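Local structure of uncharacterized protein (Yersinia pestis, 4RGI) at residues Gln47-Ala52 against Gly56-Gly61; Met4-Val9 against Ile14-Tyr19. The protein is of unknown function but carries a KTSC domain, a small alpha-beta sandwich in which two short helices pack with an antiparallel sheet. One frame throughout, in Å; residues are numbered along the deposited sequence.

In the fold
Contact 1 pairs helix 43-51 with helix 55-63; contact 2 joins strand 7-8, at one margin of the antiparallel sheet, to strand 14-20. Both are partly buried, but contact 1 has no exposed residue among those that touch, whereas contact 2 mixes buried S16, I17 and G18 with exposed Q5, Q7 and P8. Phenylalanines mainly hold the helix pair; the strand pair is sewn by backbone hydrogen bonds, polar side chains and waters and, toward the helices, by V9 against I14 and I17. The two meet in the sandwich interior: F49 and M50 (selenomethionine) lean on I17, M50 also touches Q7 and V9, and F59 rests on I14. S16, on the other face of strand 14-20, joins a polar cluster.

Contact 1 (Gln47-Ala52 against Gly56-Gly61); sequences QNFMSA and GRFFDG. With SO4 (sulfate ion), chain B.
The F58 ring lies over the backbone of the facing helix, one of its faces covering F49 CA and the peptide that links N48 to F49. F49 CA stands over the face, 3.7 Å from the centroid of the F58 ring, a CH-pi contact displaced toward the rim. CG of F58 is anti to its backbone N (chi1 -174°), a setting that carries the ring across to the neighbouring helix. The F49 and F58 rings are nearly parallel, with planes at 20°, but are slid so far apart that they scarcely overlap; they meet mainly through F49 CD1 and F58 CD1, 3.3 Å apart. N48 CB touches the far part of the F58 ring, at CE2 (3.7 Å), and the small A52 puts its CB against F58 CB (3.8 Å). The F49 and F59 side chains lie side by side, F49 CZ reaching F59 CB; F59 then meets F30 edge-to-face. The short helical segments run at 147° to each other. G56 N donates to O3 (2.9 Å) of a sulfate, probably from the crystallisation liquor, which S11, S12 and S54 also bind; a CB on G56 would run into its O1. K55 NZ adds a hydrogen bond to M50 O between the helices, but residues 47-52 and 56-61 themselves meet through apolar and CH-pi contacts, which rest on shape and dispersion rather than on directional bonds.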
ATOM      1  N   GLN A  47       9.189  -1.060   1.958  1.00 10.72           N
ATOM      2  CA  GLN A  47      10.029  -2.249   1.880  1.00 11.31           C
ATOM      3  C   GLN A  47       9.532  -3.337   2.829  1.00 10.89           C
ATOM      4  O   GLN A  47       9.405  -4.486   2.436  1.00 14.86           O
ATOM      5  CB  GLN A  47      11.485  -1.899   2.191  1.00 17.18           C
ATOM      6  CG  GLN A  47      12.174  -1.079   1.122  1.00 17.48           C
ATOM      7  CD  GLN A  47      13.559  -0.691   1.566  1.00 28.63           C
ATOM      8  OE1 GLN A  47      13.876  -0.765   2.754  1.00 27.45           O
ATOM      9  NE2 GLN A  47      14.402  -0.294   0.622  1.00 31.87           N
ATOM     10  N   ASN A  48       9.231  -2.975   4.071  1.00 10.48           N
ATOM     11  CA  ASN A  48       8.695  -3.943   5.027  1.00 10.28           C
ATOM     12  C   ASN A  48       7.334  -4.521   4.617  1.00 12.34           C
ATOM     13  O   ASN A  48       7.034  -5.675   4.903  1.00 10.81           O
ATOM     14  CB  ASN A  48       8.563  -3.320   6.413  1.00 12.45           C
ATOM     15  CG  ASN A  48       9.902  -3.063   7.065  1.00 15.76           C
ATOM     16  OD1 ASN A  48      10.937  -3.595   6.641  1.00 18.34           O
ATOM     17  ND2 ASN A  48       9.891  -2.244   8.110  1.00 14.82           N
ATOM     18  N   PHE A  49       6.514  -3.699   3.983  1.00 11.36           N
ATOM     19  CA  PHE A  49       5.226  -4.120   3.435  1.00  9.71           C
ATOM     20  C   PHE A  49       5.445  -5.226   2.423  1.00  9.69           C
ATOM     21  O   PHE A  49       4.782  -6.258   2.459  1.00 11.05           O
ATOM     22  CB  PHE A  49       4.532  -2.933   2.765  1.00  8.82           C
ATOM     23  CG  PHE A  49       3.021  -3.072   2.591  1.00  8.61           C
ATOM     24  CD1 PHE A  49       2.323  -4.199   2.994  1.00  8.91           C
ATOM     25  CD2 PHE A  49       2.310  -2.029   2.021  1.00  9.57           C
ATOM     26  CE1 PHE A  49       0.932  -4.276   2.828  1.00 10.04           C
ATOM     27  CE2 PHE A  49       0.918  -2.092   1.846  1.00 11.52           C
ATOM     28  CZ  PHE A  49       0.229  -3.232   2.243  1.00  8.62           C
HETATM   29  N   MSE A  50       6.397  -5.014   1.524  1.00 10.10           N
HETATM   30  CA  MSE A  50       6.629  -5.970   0.444  1.00 11.54           C
HETATM   31  C   MSE A  50       7.222  -7.274   0.967  1.00 13.83           C
HETATM   32  O   MSE A  50       7.006  -8.336   0.381  1.00 17.36           O
HETATM   33  CB  MSE A  50       7.539  -5.368  -0.629  1.00 12.84           C
HETATM   34  CG  MSE A  50       6.934  -4.167  -1.348  1.00 14.16           C
HETATM   35 SE   MSE A  50       5.073  -4.407  -1.972  0.70 23.61          SE
HETATM   36  CE  MSE A  50       5.348  -5.649  -3.441  1.00 21.86           C
ATOM     37  N   SER A  51       7.946  -7.199   2.081  1.00 11.30           N
ATOM     38  CA  SER A  51       8.557  -8.393   2.665  1.00 14.59           C
ATOM     39  C   SER A  51       7.686  -9.123   3.661  1.00 14.29           C
ATOM     40  O   SER A  51       8.046 -10.208   4.104  1.00 18.65           O
ATOM     41  CB  SER A  51       9.868  -8.023   3.355  1.00 18.26           C
ATOM     42  OG  SER A  51      10.754  -7.454   2.422  1.00 34.48           O
ATOM     43  N   ALA A  52       6.557  -8.537   4.036  1.00 10.12           N
ATOM     44  CA  ALA A  52       5.713  -9.130   5.069  1.00 10.42           C
ATOM     45  C   ALA A  52       5.200 -10.504   4.660  1.00 11.35           C
ATOM     46  O   ALA A  52       4.875 -10.732   3.493  1.00 15.24           O
ATOM     47  CB  ALA A  52       4.527  -8.219   5.378  1.00 10.73           C
ATOM     48  N   GLY A  56      -2.079  -8.420   4.393  1.00 11.00           N
ATOM     49  CA  GLY A  56      -3.216  -7.977   5.178  1.00 13.79           C
ATOM     50  C   GLY A  56      -2.862  -7.586   6.605  1.00 17.23           C
ATOM     51  O   GLY A  56      -3.283  -6.537   7.095  1.00 13.10           O
ATOM     52  N   ARG A  57      -2.080  -8.424   7.276  1.00 15.25           N
ATOM     53  CA  ARG A  57      -1.695  -8.152   8.652  1.00 12.18           C
ATOM     54  C   ARG A  57      -0.847  -6.909   8.738  1.00 11.21           C
ATOM     55  O   ARG A  57      -1.013  -6.093   9.650  1.00 14.69           O
ATOM     56  CB  ARG A  57      -0.927  -9.329   9.259  1.00 14.19           C
ATOM     57  CG  ARG A  57      -0.461  -9.048  10.692  1.00 14.49           C
ATOM     58  CD  ARG A  57       0.331 -10.212  11.308  1.00 24.31           C
ATOM     59  NE  ARG A  57       1.010  -9.805  12.539  1.00 26.64           N
ATOM     60  CZ  ARG A  57       0.476  -9.913  13.749  1.00 36.14           C
ATOM     61  NH1 ARG A  57      -0.743 -10.426  13.901  1.00 40.09           N
ATOM     62  NH2 ARG A  57       1.163  -9.509  14.812  1.00 42.88           N
ATOM     63  N   PHE A  58       0.071  -6.769   7.788  1.00 10.50           N
ATOM     64  CA  PHE A  58       0.945  -5.600   7.780  1.00 11.48           C
ATOM     65  C   PHE A  58       0.126  -4.350   7.495  1.00  9.53           C
ATOM     66  O   PHE A  58       0.301  -3.333   8.147  1.00 10.65           O
ATOM     67  CB  PHE A  58       2.068  -5.738   6.756  1.00 13.85           C
ATOM     68  CG  PHE A  58       3.073  -4.620   6.819  1.00 10.82           C
ATOM     69  CD1 PHE A  58       2.851  -3.427   6.151  1.00 13.17           C
ATOM     70  CD2 PHE A  58       4.226  -4.766   7.553  1.00 10.84           C
ATOM     71  CE1 PHE A  58       3.759  -2.397   6.218  1.00 15.90           C
ATOM     72  CE2 PHE A  58       5.143  -3.736   7.622  1.00 15.78           C
ATOM     73  CZ  PHE A  58       4.911  -2.553   6.955  1.00 12.53           C
ATOM     74  N   PHE A  59      -0.778  -4.424   6.526  1.00  9.43           N
ATOM     75  CA  PHE A  59      -1.643  -3.281   6.268  1.00 10.58           C
ATOM     76  C   PHE A  59      -2.402  -2.895   7.533  1.00 13.28           C
ATOM     77  O   PHE A  59      -2.445  -1.730   7.920  1.00  9.82           O
ATOM     78  CB  PHE A  59      -2.625  -3.562   5.148  1.00  9.67           C
ATOM     79  CG  PHE A  59      -3.665  -2.504   4.998  1.00 11.38           C
ATOM     80  CD1 PHE A  59      -3.326  -1.245   4.537  1.00 13.65           C
ATOM     81  CD2 PHE A  59      -4.976  -2.753   5.336  1.00 16.26           C
ATOM     82  CE1 PHE A  59      -4.285  -0.263   4.400  1.00 12.47           C
ATOM     83  CE2 PHE A  59      -5.946  -1.769   5.202  1.00 14.01           C
ATOM     84  CZ  PHE A  59      -5.607  -0.527   4.739  1.00 14.55           C
ATOM     85  N   ASP A  60      -2.996  -3.879   8.194  1.00 11.91           N
ATOM     86  CA  ASP A  60      -3.786  -3.589   9.393  1.00 14.39           C
ATOM     87  C   ASP A  60      -2.960  -2.988  10.524  1.00 19.72           C
ATOM     88  O   ASP A  60      -3.435  -2.107  11.247  1.00 18.61           O
ATOM     89  CB  ASP A  60      -4.482  -4.857   9.907  1.00 15.57           C
ATOM     90  CG  ASP A  60      -5.687  -5.237   9.083  1.00 24.11           C
ATOM     91  OD1 ASP A  60      -6.243  -4.347   8.411  1.00 31.14           O
ATOM     92  OD2 ASP A  60      -6.092  -6.420   9.114  1.00 24.31           O
ATOM     93  N   GLY A  61      -1.725  -3.448  10.678  1.00 13.98           N
ATOM     94  CA  GLY A  61      -0.923  -3.053  11.823  1.00 13.86           C
ATOM     95  C   GLY A  61      -0.086  -1.802  11.645  1.00 18.83           C
ATOM     96  O   GLY A  61       0.241  -1.117  12.629  1.00 17.56           O
TER
HETATM   97  S   SO4 B 101      -3.545 -11.949   3.523  1.00 27.77           S
HETATM   98  O1  SO4 B 101      -4.806 -11.295   3.803  1.00 31.61           O
HETATM   99  O2  SO4 B 101      -3.786 -12.990   2.533  1.00 20.21           O
HETATM  100  O3  SO4 B 101      -2.631 -10.942   2.992  1.00 24.79           O
HETATM  101  O4  SO4 B 101      -2.992 -12.545   4.749  1.00 22.79           O

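Contact 2 (Met4-Val9 against Ile14-Tyr19); sequences MQRQPV and ILSIGY
R6 reaches diagonally across to S16, its NE donating to S16 OG at 2.8 Å, with the oxygen at the edge of the guanidinium and near its plane. The bend of the arginine chain at chi3 (-55°) turns NE toward this hydroxyl; S16 OG also bonds Q29, and R6 NH1 forms a salt bridge with E27. R6 CG passes over G18, where a CB would crowd R6 CG and Q5 O. Q7 and I17 form a hydrogen-bonded pair, Q7 N to I17 O (2.8 Å) and I17 N to Q7 O (3.0 Å), and V9 N bonds L15 O. Proline suits position 8, in the non-hydrogen-bonded pair with S16, since no N-H is needed there. The tight part thus lies at R6, S16 and G18, along with an apolar patch where V9 CG2 meets I14 CG2 at 3.9 Å and V9 CG1 approaches I17 CD1. By contrast Q5, Q7 and P8 are exposed and watered: one water bridges Q5 O and Y19 N, another joins Q7 OE1 to I17 O as its second partner, and a third links the acceptors V9 O and I14 O. Strands 7-8 and 14-20 make an antiparallel beta hairpin at the sheet margin, the second strand carrying a classic beta bulge, L15 and S16, against Q29 of strand 25-30.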
HETATM    1  N   MSE A   4       4.772   6.035 -11.022  0.52 41.79           N
HETATM    2  CA  MSE A   4       4.908   4.798 -10.261  0.52 43.18           C
HETATM    3  C   MSE A   4       3.894   3.744 -10.687  0.52 38.01           C
HETATM    4  O   MSE A   4       2.742   4.049 -10.995  0.52 37.57           O
HETATM    5  CB  MSE A   4       4.796   5.071  -8.761  0.52 43.28           C
HETATM    6  CG  MSE A   4       3.523   5.750  -8.309  0.52 45.23           C
HETATM    7 SE   MSE A   4       2.760   4.747  -6.816  0.50 46.96          SE
HETATM    8  CE  MSE A   4       1.982   3.319  -7.906  0.52 25.22           C
ATOM      9  N   GLN A   5       4.350   2.497 -10.706  1.00 30.61           N
ATOM     10  CA  GLN A   5       3.532   1.384 -11.137  1.00 31.02           C
ATOM     11  C   GLN A   5       3.383   0.379 -10.013  1.00 26.55           C
ATOM     12  O   GLN A   5       4.321   0.149  -9.251  1.00 29.29           O
ATOM     13  CB  GLN A   5       4.131   0.717 -12.361  1.00 33.43           C
ATOM     14  CG  GLN A   5       4.015   1.553 -13.620  1.00 42.00           C
ATOM     15  CD  GLN A   5       4.568   0.817 -14.808  1.00 48.44           C
ATOM     16  OE1 GLN A   5       4.073  -0.254 -15.163  1.00 52.50           O
ATOM     17  NE2 GLN A   5       5.623   1.364 -15.414  1.00 39.30           N
ATOM     18  N   ARG A   6       2.201  -0.217  -9.918  1.00 25.56           N
ATOM     19  CA  ARG A   6       1.939  -1.165  -8.856  1.00 23.13           C
ATOM     20  C   ARG A   6       2.456  -2.548  -9.229  1.00 23.01           C
ATOM     21  O   ARG A   6       2.407  -2.951 -10.398  1.00 32.34           O
ATOM     22  CB  ARG A   6       0.444  -1.220  -8.531  1.00 22.70           C
ATOM     23  CG  ARG A   6      -0.159   0.116  -8.119  1.00 23.06           C
ATOM     24  CD  ARG A   6      -1.557  -0.073  -7.577  1.00 22.71           C
ATOM     25  NE  ARG A   6      -2.420  -0.768  -8.525  1.00 30.91           N
ATOM     26  CZ  ARG A   6      -3.262  -0.162  -9.354  1.00 24.91           C
ATOM     27  NH1 ARG A   6      -3.362   1.160  -9.347  1.00 25.69           N
ATOM     28  NH2 ARG A   6      -4.010  -0.881 -10.176  1.00 27.82           N
ATOM     29  N   GLN A   7       2.966  -3.257  -8.228  1.00 21.83           N
ATOM     30  CA  GLN A   7       3.417  -4.633  -8.386  1.00 21.71           C
ATOM     31  C   GLN A   7       2.336  -5.558  -7.898  1.00 20.77           C
ATOM     32  O   GLN A   7       1.813  -5.356  -6.815  1.00 19.69           O
ATOM     33  CB  GLN A   7       4.687  -4.902  -7.590  1.00 21.86           C
ATOM     34  CG  GLN A   7       5.832  -3.967  -7.849  1.00 35.32           C
ATOM     35  CD  GLN A   7       7.043  -4.328  -7.007  1.00 61.03           C
ATOM     36  OE1 GLN A   7       7.172  -3.896  -5.856  1.00 62.81           O
ATOM     37  NE2 GLN A   7       7.933  -5.138  -7.573  1.00 65.18           N
ATOM     38  N   PRO A   8       1.996  -6.588  -8.675  1.00 21.42           N
ATOM     39  CA  PRO A   8       1.008  -7.542  -8.150  1.00 20.73           C
ATOM     40  C   PRO A   8       1.542  -8.299  -6.940  1.00 19.46           C
ATOM     41  O   PRO A   8       2.740  -8.550  -6.882  1.00 19.55           O
ATOM     42  CB  PRO A   8       0.773  -8.490  -9.326  1.00 26.07           C
ATOM     43  CG  PRO A   8       1.179  -7.694 -10.530  1.00 32.29           C
ATOM     44  CD  PRO A   8       2.316  -6.836 -10.088  1.00 23.13           C
ATOM     45  N   VAL A   9       0.674  -8.602  -5.979  1.00 18.54           N
ATOM     46  CA  VAL A   9       1.055  -9.407  -4.811  1.00 17.52           C
ATOM     47  C   VAL A   9       0.016 -10.493  -4.569  1.00 24.02           C
ATOM     48  O   VAL A   9      -1.089 -10.436  -5.111  1.00 20.76           O
ATOM     49  CB  VAL A   9       1.186  -8.545  -3.526  1.00 16.56           C
ATOM     50  CG1 VAL A   9       2.264  -7.492  -3.677  1.00 16.89           C
ATOM     51  CG2 VAL A   9      -0.135  -7.889  -3.181  1.00 16.47           C
ATOM     52  N   ILE A  14      -5.491  -7.862  -0.830  1.00 14.87           N
ATOM     53  CA  ILE A  14      -4.780  -6.871  -1.627  1.00 12.22           C
ATOM     54  C   ILE A  14      -4.325  -7.462  -2.951  1.00 13.31           C
ATOM     55  O   ILE A  14      -3.795  -8.572  -2.997  1.00 15.57           O
ATOM     56  CB  ILE A  14      -3.577  -6.312  -0.832  1.00 13.57           C
ATOM     57  CG1 ILE A  14      -4.101  -5.557   0.398  1.00  8.81           C
ATOM     58  CG2 ILE A  14      -2.703  -5.405  -1.716  1.00 14.15           C
ATOM     59  CD1 ILE A  14      -3.052  -5.225   1.472  1.00 11.14           C
ATOM     60  N   LEU A  15      -4.546  -6.728  -4.036  1.00 13.67           N
ATOM     61  CA  LEU A  15      -4.162  -7.197  -5.367  1.00 12.14           C
ATOM     62  C   LEU A  15      -2.792  -6.699  -5.831  1.00 12.58           C
ATOM     63  O   LEU A  15      -2.029  -7.442  -6.450  1.00 14.85           O
ATOM     64  CB  LEU A  15      -5.220  -6.786  -6.391  1.00 15.02           C
ATOM     65  CG  LEU A  15      -6.594  -7.445  -6.270  1.00 23.95           C
ATOM     66  CD1 LEU A  15      -7.556  -6.781  -7.225  1.00 31.74           C
ATOM     67  CD2 LEU A  15      -6.495  -8.932  -6.577  1.00 28.96           C
ATOM     68  N   SER A  16      -2.473  -5.439  -5.538  1.00 12.19           N
ATOM     69  CA  SER A  16      -1.208  -4.859  -5.971  1.00 11.29           C
ATOM     70  C   SER A  16      -0.829  -3.646  -5.119  1.00 11.89           C
ATOM     71  O   SER A  16      -1.683  -3.015  -4.512  1.00 11.33           O
ATOM     72  CB  SER A  16      -1.252  -4.441  -7.452  1.00 16.61           C
ATOM     73  OG  SER A  16      -2.230  -3.433  -7.681  1.00 19.59           O
ATOM     74  N   ILE A  17       0.465  -3.347  -5.093  1.00 11.54           N
ATOM     75  CA  ILE A  17       1.024  -2.296  -4.247  1.00 11.55           C
ATOM     76  C   ILE A  17       2.056  -1.544  -5.032  1.00 13.44           C
ATOM     77  O   ILE A  17       2.929  -2.165  -5.636  1.00 12.76           O
ATOM     78  CB  ILE A  17       1.690  -2.862  -2.979  1.00  7.64           C
ATOM     79  CG1 ILE A  17       0.686  -3.622  -2.120  1.00 10.29           C
ATOM     80  CG2 ILE A  17       2.321  -1.739  -2.141  1.00  8.83           C
ATOM     81  CD1 ILE A  17       1.342  -4.406  -0.990  1.00  9.71           C
ATOM     82  N   GLY A  18       1.977  -0.214  -5.017  1.00 11.16           N
ATOM     83  CA  GLY A  18       2.996   0.604  -5.653  1.00 11.86           C
ATOM     84  C   GLY A  18       3.536   1.659  -4.706  1.00 11.02           C
ATOM     85  O   GLY A  18       2.890   1.994  -3.724  1.00 12.92           O
ATOM     86  N   TYR A  19       4.730   2.169  -4.992  1.00 11.98           N
ATOM     87  CA  TYR A  19       5.310   3.202  -4.154  1.00 10.95           C
ATOM     88  C   TYR A  19       6.073   4.206  -5.008  1.00 16.71           C
ATOM     89  O   TYR A  19       6.826   3.833  -5.915  1.00 14.15           O
ATOM     90  CB  TYR A  19       6.221   2.592  -3.096  1.00 16.61           C
ATOM     91  CG  TYR A  19       6.799   3.605  -2.132  1.00 13.80           C
ATOM     92  CD1 TYR A  19       6.010   4.194  -1.150  1.00 13.42           C
ATOM     93  CD2 TYR A  19       8.129   3.980  -2.209  1.00 18.74           C
ATOM     94  CE1 TYR A  19       6.544   5.139  -0.265  1.00 15.85           C
ATOM     95  CE2 TYR A  19       8.673   4.910  -1.320  1.00 19.87           C
ATOM     96  CZ  TYR A  19       7.875   5.498  -0.365  1.00 16.02           C
ATOM     97  OH  TYR A  19       8.428   6.424   0.508  1.00 17.95           O
TER
HETATM   98  O   HOH W   1       6.068   0.779  -7.048  1.00 22.82           O
HETATM   99  O   HOH W   2       5.765  -1.817  -4.882  1.00 24.76           O
HETATM  100  O   HOH W   3      -3.531 -10.864  -4.371  1.00 21.41           O